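Local atomic coordinates of hydrolase (Thermus thermophilus, PDB entry 1UFO), a protein that probably acts as a hydrolase of the alpha/beta hydrolase fold, its natural substrate not established. Residues R76-V81 and Q146-E151. Residues are numbered along the deposited sequence; the frame is centred on the assembly and turned at random.
Sequences RYVEEV and QGQVVE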
loop_
_atom_site.group_PDB
_atom_site.type_symbol
_atom_site.label_atom_id
_atom_site.label_comp_id
_atom_site.label_asym_id
_atom_site.label_seq_id
_atom_site.Cartn_x
_atom_site.Cartn_y
_atom_site.Cartn_z
ATOM N N ARG A 76 8.250 32.428 15.943
ATOM C CA ARG A 76 6.840 32.282 15.560
ATOM C C ARG A 76 6.689 31.309 14.373
ATOM O O ARG A 76 5.650 31.301 13.664
ATOM C CB ARG A 76 6.257 33.631 15.140
ATOM C CG ARG A 76 6.314 34.728 16.249
ATOM C CD ARG A 76 5.379 34.329 17.358
ATOM N NE ARG A 76 5.380 35.276 18.486
ATOM C CZ ARG A 76 4.303 35.936 18.898
ATOM N NH1 ARG A 76 3.144 35.765 18.281
ATOM N NH2 ARG A 76 4.386 36.805 19.913
ATOM N N TYR A 77 7.692 30.487 14.157
ATOM C CA TYR A 77 7.622 29.520 13.045
ATOM C C TYR A 77 6.392 28.645 13.022
ATOM O O TYR A 77 5.635 28.647 12.030
ATOM C CB TYR A 77 8.845 28.628 13.079
ATOM C CG TYR A 77 8.837 27.521 12.028
ATOM C CD1 TYR A 77 8.863 27.829 10.670
ATOM C CD2 TYR A 77 8.944 26.180 12.413
ATOM C CE1 TYR A 77 9.018 26.790 9.703
ATOM C CE2 TYR A 77 9.108 25.151 11.486
ATOM C CZ TYR A 77 9.144 25.477 10.122
ATOM O OH TYR A 77 9.329 24.472 9.181
ATOM N N VAL A 78 6.158 27.956 14.131
ATOM C CA VAL A 78 5.048 27.009 14.205
ATOM C C VAL A 78 3.743 27.752 14.048
ATOM O O VAL A 78 2.824 27.283 13.300
ATOM C CB VAL A 78 5.089 26.225 15.526
ATOM C CG1 VAL A 78 3.809 25.430 15.700
ATOM C CG2 VAL A 78 6.302 25.288 15.554
ATOM N N GLU A 79 3.617 28.890 14.757
ATOM C CA GLU A 79 2.409 29.685 14.640
ATOM C C GLU A 79 2.126 30.025 13.169
ATOM O O GLU A 79 0.991 29.911 12.692
ATOM C CB GLU A 79 2.615 30.990 15.415
ATOM C CG GLU A 79 1.440 31.892 15.422
ATOM C CD GLU A 79 1.670 33.096 16.314
ATOM O OE1 GLU A 79 0.981 33.138 17.303
ATOM O OE2 GLU A 79 2.507 33.948 15.984
ATOM N N GLU A 80 3.165 30.493 12.487
ATOM C CA GLU A 80 2.994 30.899 11.092
ATOM C C GLU A 80 2.721 29.702 10.150
ATOM O O GLU A 80 1.910 29.798 9.180
ATOM C CB GLU A 80 4.236 31.687 10.659
ATOM C CG GLU A 80 4.151 33.079 11.338
ATOM C CD GLU A 80 5.340 33.999 11.044
ATOM O OE1 GLU A 80 5.455 34.998 11.817
ATOM O OE2 GLU A 80 6.120 33.739 10.095
ATOM N N VAL A 81 3.323 28.566 10.468
ATOM C CA VAL A 81 3.108 27.365 9.635
ATOM C C VAL A 81 1.639 26.959 9.758
ATOM O O VAL A 81 0.970 26.700 8.729
ATOM C CB VAL A 81 4.027 26.217 10.124
ATOM C CG1 VAL A 81 3.534 24.850 9.558
ATOM C CG2 VAL A 81 5.437 26.451 9.646
ATOM N N GLN A 146 11.026 23.777 21.518
ATOM C CA GLN A 146 11.328 24.712 22.587
ATOM C C GLN A 146 11.652 26.065 21.966
ATOM O O GLN A 146 12.359 26.169 20.933
ATOM C CB GLN A 146 12.546 24.202 23.360
ATOM C CG GLN A 146 12.709 24.786 24.724
ATOM C CD GLN A 146 11.534 24.394 25.595
ATOM O OE1 GLN A 146 11.048 23.245 25.539
ATOM N NE2 GLN A 146 11.053 25.335 26.385
ATOM N N GLY A 147 11.084 27.090 22.572
ATOM C CA GLY A 147 11.313 28.430 22.124
ATOM C C GLY A 147 10.211 28.977 21.229
ATOM O O GLY A 147 10.227 30.158 20.897
ATOM N N GLN A 148 9.321 28.108 20.754
ATOM C CA GLN A 148 8.222 28.595 19.927
ATOM C C GLN A 148 7.181 29.242 20.784
ATOM O O GLN A 148 6.831 28.726 21.845
ATOM C CB GLN A 148 7.547 27.472 19.148
ATOM C CG GLN A 148 8.488 26.912 18.117
ATOM C CD GLN A 148 8.844 27.943 17.041
ATOM O OE1 GLN A 148 7.987 28.385 16.343
ATOM N NE2 GLN A 148 10.126 28.300 16.930
ATOM N N VAL A 149 6.658 30.354 20.288
ATOM C CA VAL A 149 5.615 31.077 20.991
ATOM C C VAL A 149 4.361 31.003 20.096
ATOM O O VAL A 149 4.439 31.298 18.902
ATOM C CB VAL A 149 6.048 32.528 21.166
ATOM C CG1 VAL A 149 4.842 33.437 21.491
ATOM C CG2 VAL A 149 7.078 32.578 22.291
ATOM N N VAL A 150 3.235 30.601 20.659
ATOM C CA VAL A 150 2.023 30.527 19.798
ATOM C C VAL A 150 0.939 31.313 20.504
ATOM O O VAL A 150 0.561 30.957 21.637
ATOM C CB VAL A 150 1.621 29.059 19.627
ATOM C CG1 VAL A 150 0.330 28.926 18.779
ATOM C CG2 VAL A 150 2.796 28.317 18.944
ATOM N N GLU A 151 0.461 32.362 19.824
ATOM C CA GLU A 151 -0.587 33.211 20.396
ATOM C C GLU A 151 -1.883 33.164 19.608
ATOM O O GLU A 151 -2.965 33.350 20.200
ATOM C CB GLU A 151 -0.105 34.640 20.467
ATOM C CG GLU A 151 1.037 34.761 21.463
ATOM C CD GLU A 151 1.249 36.162 21.782
ATOM O OE1 GLU A 151 1.833 36.933 20.962
ATOM O OE2 GLU A 151 0.768 36.509 22.869
HETATM O O HOH W 1 5.447 29.476 16.801
#
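Q148 turns its amide oxygen onto the first turn of helix 77-103, where OE1 accepts a nearly straight hydrogen bond from V78 N (2.9 Å, 175°). With CG anti to its carbonyl carbon and the chain bent at chi2 (-65°), the amide reaches the helix start; glutamine suits the place because NE2 also bonds S74 O. A water accepts from E79 N and lies within donating distance of Q148 OE1 and V149 O, though more acceptors than protons are in reach. V149, branched and apolar, lays CG1 over one guanidinium face of R76, 3.6 Å from CZ. V150, its CB directed away from helix 77-103, suitably rests an apolar side chain on V155 and L156 of helix 153-160. E151 N bonds E79 OE1 (2.7 Å), which also accepts from D152 N, so this glutamate grips two successive amides. The acidic E151 answers R76, OE1 taking NH2 (2.8 Å) with the planes 76° apart. R76 NH1 meets E79 OE2 in the guanidinium plane (3.0 Å); a methionine in place of R76 would probably leave both acids without their shared countercharge. Polar and ionic bonds thus fasten this surface loop to the helix N-terminus, where E79's negative charge would probably interact favourably with the helix dipole.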